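Side-chain contacts in leucyl aminopeptidase (Trypanosoma brucei brucei, PDB 5NTD), which probably removes leucine and similar residues from the N termini of peptides, as a manganese-bound hexameric aminopeptidase of the M17 family: residues A223-I228 against L339-N344; V287-V292 against D371-I376; I376-G381 against Y477-H482. All blocks are in the same frame, centred on the assembly; numbering follows the deposited sequence.

Contact 1: residues A223-I228 against L339-N344; sequences ATFTEI and LCLAEN
With CG of Phe-225 turned anti to the backbone N (chi1 -158°), the ring leaves helix 222-236 toward strand 334-344, where Leu-341 holds its CG beside its own backbone N (chi1 -56°) and sends both methyls back at the helix. The two side chains cross at about a right angle. CD2 of Leu-341 reaches the ring obliquely, 3.5 Å from CD2 of Phe-225, while its other branch, CD1, lies 4.0 Å from CB of Phe-225. Across the ring, CE1 of Phe-225 meets CD1 of Leu-339 at 4.0 Å, so two leucines from one side of the strand bear on a single aromatic. Thr-226 adds a smaller touch: its OG1 sits 3.3 Å from CD1 of Leu-341, but the hydroxyl is hydrogen-bonded to the carbonyl O of Thr-222, one turn back, and meets the leucine only by packing. Ala-316, from helix 314-328, also touches Phe-225, and Val-270, on the neighbouring strand, touches both Thr-226 and Leu-341. Helix and strand segments run nearly antiparallel, at 160° with axes 9.2 Å apart: a helix packed through apolar side chains on the central mixed sheet of the alpha/beta catalytic domain.

Contact 2: residues V287-V292 against D371-I376; sequences VGKGIV and DAEGRI. With MN (manganese (II) ion), chain B; MN (manganese (II) ion), chain C; BES (2-(3-amino-2-hydroxy-4-phenyl-butyrylamino)-4-methyl-pentanoic acid), chain D; BCT (bicarbonate ion), chain E.
OE1 of Glu-373 binds a manganese at 2.0 Å and shares that ion with Lys-289. From NZ of Lys-289 to the manganese is 2.1 Å, at the end of a chain extended all the way from the strand. OE2 of Glu-373 binds the other manganese, so the carboxylate bridges the pair and is held against rotation. The Lys-289 and Glu-373 side chains cross at about a right angle. The lysine's methylenes pass over Gly-374, with CE of Lys-289 3.7 Å from CA of Gly-374. Ile-291 packs CG1 and CD1 against CG of Glu-373 from the strand side. This is the two-metal centre of the M17 aminopeptidases, set where a strand of the central sheet meets the loop leading into helix 374-387; Asp-294 belongs to both manganese sites, Asp-312 to the one that Lys-289 binds. Asp-371 serves the second manganese twice, through its carbonyl O and through OD1, while OD2 makes a salt bridge to Lys-301. Bestatin spans both ions: its O2 is held by the two together, N2 binds the manganese of Lys-289, and O3 the manganese of Asp-371. Beside the metals a bicarbonate lies at the edge of the Arg-375 guanidinium. Its O2 is the gripped oxygen: NE of Arg-375 donates to it at 2.6 Å in a nearly straight bond (173°), the backbone N of Arg-375 at 3.1 Å, and NH2 weakly. NH2 also reaches bicarbonate O3 at 3.2 Å, and the backbone N of Gly-374 holds O1 at 2.8 Å.

Contact 3: residues I376-G381 against Y477-H482; sequences IVLGDG and YFITTH
Leu-378 and Ile-479 lie across each other at a slant, methyl to methyl: CD1 of Leu-378 comes to 3.7 Å from CD1 of Ile-479, and CG1 of the isoleucine rests 4.1 Å from CB of the leucine. CG1 of Ile-479 is placed beside its backbone N (chi1 -64°), from where CD1 reaches the leucine. Ile-479 is also touched by His-493 of strand 490-495. The Phe-478 ring works on another part of the helix. Its CG is anti to the backbone N (chi1 177°), and although CB leaves at a tangent to the other segment, the ring reaches across, its CE1 4.0 Å from the backbone N of Ile-376 in an oblique approach and CZ 4.2 Å from CG1 of the same residue. Between these two groups sits Gly-379, its CA only 4.9 Å from that of Ile-479. This is a close helix-helix packing at a glycine, whose lack of a side chain probably lets the backbones approach, with helix 471-480 lying against helix 374-387 just past the metal-binding loop. His-482, beyond the helical turns, fills the place beside the glycine: its CB is 3.4 Å from the carbonyl O of Gly-379, and its ring meets CA of that residue obliquely, through CG and CD2. ND1 of His-482 is hydrogen-bonded to the hydroxyl of Ser-361, which helps fix the ring, while OG1 of Thr-481 lies above one ring face, toward the rim. That hydroxyl donates to the carbonyl O of Phe-478 at 2.7 Å, in the carbonyl plane.

How the contacts relate
Of the contact segments, 223-228 comes first, and 110 residues later 339-344 closes contact 1. Strand 283-291 lies within that span, and its partner 371-376 follows after it, so contacts 1 and 2 cross along the chain. In space their strands are neighbours in the central sheet, joined by probable hydrogen bonds between Cys-340 and both Gly-288 and Gly-290. Contact 3 follows in series: its first segment begins at Ile-376, shared with contact 2, and 95 residues separate that segment from 477-482. Strand 334-344 turns Leu-341 to helix 222-236 while neighbouring Cys-340 packs on Val-377 and Gly-381, so alternating residues of one strand tie helices 222-236 and 374-387 to the sheet.

Contact 1: residues A223-I228 against L339-N344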
loop_
_atom_site.group_PDB
_atom_site.type_symbol
_atom_site.label_atom_id
_atom_site.label_comp_id
_atom_site.label_asym_id
_atom_site.label_seq_id
_atom_site.Cartn_x
_atom_site.Cartn_y
_atom_site.Cartn_z
ATOM N N ALA G 223 -23.056 -27.173 -5.461
ATOM C CA ALA G 223 -24.168 -28.037 -5.876
ATOM C C ALA G 223 -23.846 -28.802 -7.146
ATOM O O ALA G 223 -24.112 -30.035 -7.213
ATOM C CB ALA G 223 -25.450 -27.255 -6.075
ATOM N N THR G 224 -23.294 -28.131 -8.160
ATOM C CA THR G 224 -23.017 -28.859 -9.413
ATOM C C THR G 224 -21.873 -29.869 -9.253
ATOM O O THR G 224 -21.887 -30.943 -9.860
ATOM C CB THR G 224 -22.783 -27.982 -10.624
ATOM O OG1 THR G 224 -21.663 -27.137 -10.398
ATOM C CG2 THR G 224 -24.007 -27.182 -10.908
ATOM N N PHE G 225 -20.897 -29.534 -8.426
ATOM C CA PHE G 225 -19.784 -30.467 -8.154
ATOM C C PHE G 225 -20.381 -31.729 -7.490
ATOM O O PHE G 225 -20.060 -32.858 -7.846
ATOM C CB PHE G 225 -18.746 -29.833 -7.257
ATOM C CG PHE G 225 -17.362 -30.448 -7.338
ATOM C CD1 PHE G 225 -17.134 -31.744 -7.754
ATOM C CD2 PHE G 225 -16.266 -29.689 -6.918
ATOM C CE1 PHE G 225 -15.855 -32.265 -7.785
ATOM C CE2 PHE G 225 -14.968 -30.211 -6.949
ATOM C CZ PHE G 225 -14.766 -31.505 -7.369
ATOM N N THR G 226 -21.268 -31.502 -6.545
ATOM C CA THR G 226 -21.930 -32.609 -5.865
ATOM C C THR G 226 -22.730 -33.479 -6.866
ATOM O O THR G 226 -22.674 -34.707 -6.812
ATOM C CB THR G 226 -22.857 -32.098 -4.757
ATOM O OG1 THR G 226 -22.053 -31.426 -3.778
ATOM C CG2 THR G 226 -23.609 -33.265 -4.074
ATOM N N GLU G 227 -23.479 -32.831 -7.730
ATOM C CA GLU G 227 -24.289 -33.554 -8.728
ATOM C C GLU G 227 -23.411 -34.364 -9.653
ATOM O O GLU G 227 -23.763 -35.470 -10.060
ATOM C CB GLU G 227 -25.147 -32.623 -9.569
ATOM C CG GLU G 227 -26.349 -32.096 -8.817
ATOM C CD GLU G 227 -27.065 -31.006 -9.613
ATOM O OE1 GLU G 227 -27.340 -31.251 -10.816
ATOM O OE2 GLU G 227 -27.341 -29.908 -9.057
ATOM N N ILE G 228 -22.274 -33.800 -10.005
ATOM C CA ILE G 228 -21.312 -34.509 -10.864
ATOM C C ILE G 228 -20.816 -35.780 -10.176
ATOM O O ILE G 228 -20.753 -36.845 -10.786
ATOM C CB ILE G 228 -20.140 -33.609 -11.264
ATOM C CG1 ILE G 228 -20.641 -32.569 -12.274
ATOM C CG2 ILE G 228 -18.992 -34.423 -11.872
ATOM C CD1 ILE G 228 -19.749 -31.350 -12.385
ATOM N N LEU G 339 -14.841 -34.815 -0.332
ATOM C CA LEU G 339 -14.779 -33.502 -0.968
ATOM C C LEU G 339 -15.332 -32.457 -0.002
ATOM O O LEU G 339 -16.478 -32.530 0.429
ATOM C CB LEU G 339 -15.579 -33.464 -2.248
ATOM C CG LEU G 339 -15.297 -34.588 -3.241
ATOM C CD1 LEU G 339 -16.249 -34.431 -4.418
ATOM C CD2 LEU G 339 -13.856 -34.588 -3.722
ATOM N N CYS G 340 -14.482 -31.497 0.339
ATOM C CA CYS G 340 -14.849 -30.437 1.268
ATOM C C CYS G 340 -15.287 -29.254 0.429
ATOM O O CYS G 340 -14.485 -28.385 0.068
ATOM C CB CYS G 340 -13.684 -30.073 2.174
ATOM S SG CYS G 340 -12.982 -31.460 3.082
ATOM N N LEU G 341 -16.566 -29.237 0.117
ATOM C CA LEU G 341 -17.132 -28.263 -0.833
ATOM C C LEU G 341 -17.773 -27.065 -0.140
ATOM O O LEU G 341 -18.661 -27.189 0.703
ATOM C CB LEU G 341 -18.176 -28.890 -1.730
ATOM C CG LEU G 341 -17.719 -30.103 -2.515
ATOM C CD1 LEU G 341 -18.900 -30.690 -3.304
ATOM C CD2 LEU G 341 -16.593 -29.767 -3.468
ATOM N N ALA G 342 -17.276 -25.902 -0.511
ATOM C CA ALA G 342 -17.802 -24.629 0.012
ATOM C C ALA G 342 -17.356 -23.505 -0.906
ATOM O O ALA G 342 -16.339 -23.598 -1.572
ATOM C CB ALA G 342 -17.308 -24.356 1.423
ATOM N N GLU G 343 -18.154 -22.460 -0.960
ATOM C CA GLU G 343 -17.681 -21.172 -1.478
ATOM C C GLU G 343 -17.376 -20.285 -0.274
ATOM O O GLU G 343 -18.199 -20.176 0.632
ATOM C CB GLU G 343 -18.676 -20.476 -2.383
ATOM C CG GLU G 343 -18.144 -19.113 -2.848
ATOM C CD GLU G 343 -18.943 -18.479 -3.960
ATOM O OE1 GLU G 343 -20.147 -18.804 -4.147
ATOM O OE2 GLU G 343 -18.405 -17.543 -4.599
ATOM N N ASN G 344 -16.180 -19.696 -0.289
ATOM C CA ASN G 344 -15.767 -18.712 0.736
ATOM C C ASN G 344 -16.232 -17.348 0.284
ATOM O O ASN G 344 -15.604 -16.663 -0.494
ATOM C CB ASN G 344 -14.283 -18.714 0.966
ATOM C CG ASN G 344 -13.882 -18.006 2.252
ATOM O OD1 ASN G 344 -14.695 -17.798 3.147
ATOM N ND2 ASN G 344 -12.598 -17.659 2.360
#

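Contact 2: residues V287-V292 against D371-I376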
loop_
_atom_site.group_PDB
_atom_site.type_symbol
_atom_site.label_atom_id
_atom_site.label_comp_id
_atom_site.label_asym_id
_atom_site.label_seq_id
_atom_site.Cartn_x
_atom_site.Cartn_y
_atom_site.Cartn_z
ATOM N N VAL G 287 -8.837 -36.696 1.045
ATOM C CA VAL G 287 -9.587 -35.489 1.447
ATOM C C VAL G 287 -9.141 -34.301 0.578
ATOM O O VAL G 287 -7.986 -34.017 0.488
ATOM C CB VAL G 287 -9.341 -35.162 2.919
ATOM C CG1 VAL G 287 -10.211 -33.991 3.356
ATOM C CG2 VAL G 287 -9.651 -36.369 3.777
ATOM N N GLY G 288 -10.091 -33.646 -0.051
ATOM C CA GLY G 288 -9.792 -32.573 -0.986
ATOM C C GLY G 288 -10.438 -31.240 -0.644
ATOM O O GLY G 288 -11.597 -31.183 -0.271
ATOM N N LYS G 289 -9.644 -30.178 -0.752
ATOM C CA LYS G 289 -10.137 -28.788 -0.548
ATOM C C LYS G 289 -10.947 -28.441 -1.783
ATOM O O LYS G 289 -10.407 -28.287 -2.880
ATOM C CB LYS G 289 -8.988 -27.780 -0.329
ATOM C CG LYS G 289 -9.437 -26.325 -0.211
ATOM C CD LYS G 289 -8.262 -25.316 -0.194
ATOM C CE LYS G 289 -8.738 -23.854 -0.205
ATOM N NZ LYS G 289 -7.705 -22.787 -0.338
ATOM N N GLY G 290 -12.242 -28.323 -1.591
ATOM C CA GLY G 290 -13.158 -28.011 -2.685
ATOM C C GLY G 290 -13.764 -26.636 -2.592
ATOM O O GLY G 290 -14.982 -26.462 -2.561
ATOM N N ILE G 291 -12.903 -25.641 -2.508
ATOM C CA ILE G 291 -13.375 -24.243 -2.410
ATOM C C ILE G 291 -13.629 -23.784 -3.829
ATOM O O ILE G 291 -12.711 -23.413 -4.561
ATOM C CB ILE G 291 -12.402 -23.323 -1.656
ATOM C CG1 ILE G 291 -12.240 -23.823 -0.212
ATOM C CG2 ILE G 291 -12.887 -21.881 -1.658
ATOM C CD1 ILE G 291 -13.513 -23.865 0.630
ATOM N N VAL G 292 -14.889 -23.821 -4.210
ATOM C CA VAL G 292 -15.319 -23.497 -5.598
ATOM C C VAL G 292 -14.946 -22.080 -6.005
ATOM O O VAL G 292 -14.707 -21.802 -7.172
ATOM C CB VAL G 292 -16.821 -23.724 -5.814
ATOM C CG1 VAL G 292 -17.094 -25.214 -5.760
ATOM C CG2 VAL G 292 -17.659 -22.996 -4.779
ATOM N N ASP G 371 -9.603 -15.773 5.327
ATOM C CA ASP G 371 -8.986 -16.187 4.040
ATOM C C ASP G 371 -8.056 -17.393 4.167
ATOM O O ASP G 371 -7.614 -17.985 3.131
ATOM C CB ASP G 371 -8.252 -15.042 3.364
ATOM C CG ASP G 371 -8.014 -15.289 1.907
ATOM O OD1 ASP G 371 -8.540 -16.307 1.299
ATOM O OD2 ASP G 371 -7.217 -14.509 1.370
ATOM N N ALA G 372 -7.836 -17.781 5.418
ATOM C CA ALA G 372 -7.253 -19.102 5.763
ATOM C C ALA G 372 -8.364 -20.142 6.040
ATOM O O ALA G 372 -8.463 -20.727 7.124
ATOM C CB ALA G 372 -6.300 -18.998 6.938
ATOM N N GLU G 373 -9.185 -20.314 5.027
ATOM C CA GLU G 373 -10.412 -21.138 5.094
ATOM C C GLU G 373 -10.150 -22.617 4.827
ATOM O O GLU G 373 -10.843 -23.484 5.320
ATOM C CB GLU G 373 -11.450 -20.614 4.109
ATOM C CG GLU G 373 -11.340 -21.044 2.624
ATOM C CD GLU G 373 -10.161 -20.506 1.824
ATOM O OE1 GLU G 373 -9.771 -21.159 0.786
ATOM O OE2 GLU G 373 -9.611 -19.391 2.181
ATOM N N GLY G 374 -9.150 -22.867 4.016
ATOM C CA GLY G 374 -8.893 -24.190 3.486
ATOM C C GLY G 374 -8.544 -25.149 4.581
ATOM O O GLY G 374 -9.060 -26.257 4.649
ATOM N N ARG G 375 -7.669 -24.715 5.458
ATOM C CA ARG G 375 -7.215 -25.570 6.523
ATOM C C ARG G 375 -8.356 -25.931 7.462
ATOM O O ARG G 375 -8.379 -27.004 8.064
ATOM C CB ARG G 375 -6.046 -24.924 7.273
ATOM C CG ARG G 375 -6.441 -23.744 8.123
ATOM C CD ARG G 375 -5.211 -22.957 8.532
ATOM N NE ARG G 375 -4.604 -22.291 7.372
ATOM C CZ ARG G 375 -3.423 -21.693 7.393
ATOM N NH1 ARG G 375 -2.702 -21.679 8.509
ATOM N NH2 ARG G 375 -2.949 -21.157 6.312
ATOM N N ILE G 376 -9.300 -25.007 7.597
ATOM C CA ILE G 376 -10.480 -25.228 8.474
ATOM C C ILE G 376 -11.383 -26.318 7.893
ATOM O O ILE G 376 -11.810 -27.251 8.536
ATOM C CB ILE G 376 -11.282 -23.929 8.653
ATOM C CG1 ILE G 376 -10.460 -22.942 9.509
ATOM C CG2 ILE G 376 -12.624 -24.214 9.293
ATOM C CD1 ILE G 376 -11.055 -21.569 9.618
HETATM MN MN MN B . -8.286 -18.241 1.253
HETATM MN MN MN C . -8.387 -20.858 -0.569
HETATM N N2 BES D . -6.742 -20.576 -1.710
HETATM C C1 BES D . -5.722 -19.712 -1.118
HETATM C C6 BES D . -4.275 -20.147 -1.457
HETATM C C7 BES D . -3.710 -19.719 -2.783
HETATM C C8 BES D . -3.955 -20.456 -3.933
HETATM C C12 BES D . -2.883 -18.607 -2.874
HETATM C C9 BES D . -3.421 -20.065 -5.158
HETATM C C11 BES D . -2.347 -18.208 -4.109
HETATM C C10 BES D . -2.620 -18.930 -5.254
HETATM C C2 BES D . -5.982 -19.718 0.404
HETATM O O2 BES D . -7.381 -19.922 0.773
HETATM C C3 BES D . -5.573 -18.378 0.943
HETATM O O3 BES D . -6.487 -17.520 0.916
HETATM N N1 BES D . -4.315 -18.339 1.410
HETATM C C4 BES D . -3.673 -17.193 1.983
HETATM C C13 BES D . -3.843 -17.146 3.497
HETATM C C14 BES D . -3.531 -15.793 4.135
HETATM C C15 BES D . -4.114 -14.555 3.465
HETATM C C16 BES D . -4.041 -15.780 5.556
HETATM C C5 BES D . -2.208 -17.211 1.709
HETATM O O1 BES D . -1.673 -16.141 1.417
HETATM O O4 BES D . -1.575 -18.267 1.792
HETATM C C BCT E . -5.783 -21.646 3.974
HETATM O O1 BCT E . -6.828 -21.651 3.117
HETATM O O2 BCT E . -5.766 -22.280 5.031
HETATM O O3 BCT E . -4.783 -20.931 3.726
#

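Contact 3: residues I376-G381 against Y477-H482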
loop_
_atom_site.group_PDB
_atom_site.type_symbol
_atom_site.label_atom_id
_atom_site.label_comp_id
_atom_site.label_asym_id
_atom_site.label_seq_id
_atom_site.Cartn_x
_atom_site.Cartn_y
_atom_site.Cartn_z
ATOM N N ILE G 376 -9.300 -25.007 7.597
ATOM C CA ILE G 376 -10.480 -25.228 8.474
ATOM C C ILE G 376 -11.383 -26.318 7.893
ATOM O O ILE G 376 -11.810 -27.251 8.536
ATOM C CB ILE G 376 -11.282 -23.929 8.653
ATOM C CG1 ILE G 376 -10.460 -22.942 9.509
ATOM C CG2 ILE G 376 -12.624 -24.214 9.293
ATOM C CD1 ILE G 376 -11.055 -21.569 9.618
ATOM N N VAL G 377 -11.663 -26.147 6.648
ATOM C CA VAL G 377 -12.514 -27.046 5.890
ATOM C C VAL G 377 -11.885 -28.471 5.870
ATOM O O VAL G 377 -12.522 -29.480 6.095
ATOM C CB VAL G 377 -12.703 -26.355 4.519
ATOM C CG1 VAL G 377 -12.410 -27.216 3.350
ATOM C CG2 VAL G 377 -14.046 -25.660 4.470
ATOM N N LEU G 378 -10.588 -28.508 5.660
ATOM C CA LEU G 378 -9.840 -29.753 5.654
ATOM C C LEU G 378 -9.785 -30.396 7.022
ATOM O O LEU G 378 -9.696 -31.619 7.153
ATOM C CB LEU G 378 -8.421 -29.525 5.123
ATOM C CG LEU G 378 -8.335 -29.188 3.637
ATOM C CD1 LEU G 378 -6.966 -28.646 3.293
ATOM C CD2 LEU G 378 -8.641 -30.415 2.785
ATOM N N GLY G 379 -9.775 -29.569 8.046
ATOM C CA GLY G 379 -9.782 -30.086 9.439
ATOM C C GLY G 379 -11.011 -30.956 9.713
ATOM O O GLY G 379 -10.933 -32.035 10.292
ATOM N N ASP G 380 -12.139 -30.483 9.241
ATOM C CA ASP G 380 -13.386 -31.252 9.325
ATOM C C ASP G 380 -13.333 -32.499 8.411
ATOM O O ASP G 380 -13.790 -33.558 8.769
ATOM C CB ASP G 380 -14.586 -30.380 8.988
ATOM C CG ASP G 380 -15.103 -29.618 10.203
ATOM O OD1 ASP G 380 -14.641 -29.890 11.337
ATOM O OD2 ASP G 380 -16.021 -28.784 10.035
ATOM N N GLY G 381 -12.764 -32.324 7.231
ATOM C CA GLY G 381 -12.583 -33.410 6.249
ATOM C C GLY G 381 -11.756 -34.573 6.776
ATOM O O GLY G 381 -12.175 -35.709 6.705
ATOM N N TYR G 477 0.299 -28.511 9.540
ATOM C CA TYR G 477 0.224 -28.823 10.979
ATOM C C TYR G 477 -1.196 -28.623 11.486
ATOM O O TYR G 477 -1.734 -29.432 12.219
ATOM C CB TYR G 477 1.210 -27.991 11.809
ATOM C CG TYR G 477 0.898 -28.093 13.282
ATOM C CD1 TYR G 477 1.293 -29.205 14.021
ATOM C CD2 TYR G 477 0.127 -27.125 13.924
ATOM C CE1 TYR G 477 0.970 -29.338 15.360
ATOM C CE2 TYR G 477 -0.201 -27.250 15.265
ATOM C CZ TYR G 477 0.222 -28.357 15.970
ATOM O OH TYR G 477 -0.129 -28.497 17.286
ATOM N N PHE G 478 -1.792 -27.494 11.117
ATOM C CA PHE G 478 -3.148 -27.151 11.562
ATOM C C PHE G 478 -4.098 -28.325 11.287
ATOM O O PHE G 478 -4.890 -28.738 12.128
ATOM C CB PHE G 478 -3.685 -25.896 10.874
ATOM C CG PHE G 478 -5.096 -25.573 11.249
ATOM C CD1 PHE G 478 -6.160 -26.200 10.624
ATOM C CD2 PHE G 478 -5.370 -24.656 12.257
ATOM C CE1 PHE G 478 -7.470 -25.914 10.987
ATOM C CE2 PHE G 478 -6.680 -24.367 12.630
ATOM C CZ PHE G 478 -7.728 -24.986 11.996
ATOM N N ILE G 479 -4.012 -28.805 10.071
ATOM C CA ILE G 479 -4.877 -29.905 9.598
ATOM C C ILE G 479 -4.681 -31.152 10.485
ATOM O O ILE G 479 -5.643 -31.769 10.886
ATOM C CB ILE G 479 -4.584 -30.259 8.142
ATOM C CG1 ILE G 479 -4.930 -29.083 7.237
ATOM C CG2 ILE G 479 -5.394 -31.481 7.740
ATOM C CD1 ILE G 479 -4.313 -29.177 5.849
ATOM N N THR G 480 -3.433 -31.437 10.846
ATOM C CA THR G 480 -3.109 -32.625 11.655
ATOM C C THR G 480 -3.746 -32.595 13.048
ATOM O O THR G 480 -4.092 -33.634 13.582
ATOM C CB THR G 480 -1.603 -32.908 11.809
ATOM O OG1 THR G 480 -0.970 -31.885 12.570
ATOM C CG2 THR G 480 -0.965 -32.998 10.454
ATOM N N THR G 481 -3.935 -31.402 13.601
ATOM C CA THR G 481 -4.527 -31.275 14.941
ATOM C C THR G 481 -5.970 -31.796 14.969
ATOM O O THR G 481 -6.505 -32.050 16.036
ATOM C CB THR G 481 -4.535 -29.837 15.486
ATOM O OG1 THR G 481 -5.452 -29.026 14.730
ATOM C CG2 THR G 481 -3.127 -29.234 15.468
ATOM N N HIS G 482 -6.569 -31.937 13.802
ATOM C CA HIS G 482 -7.957 -32.434 13.694
ATOM C C HIS G 482 -8.097 -33.894 13.224
ATOM O O HIS G 482 -9.181 -34.381 12.960
ATOM C CB HIS G 482 -8.745 -31.502 12.821
ATOM C CG HIS G 482 -8.709 -30.112 13.338
ATOM N ND1 HIS G 482 -9.339 -29.739 14.514
ATOM C CD2 HIS G 482 -8.023 -29.029 12.913
ATOM C CE1 HIS G 482 -9.083 -28.471 14.756
ATOM N NE2 HIS G 482 -8.295 -28.012 13.797
#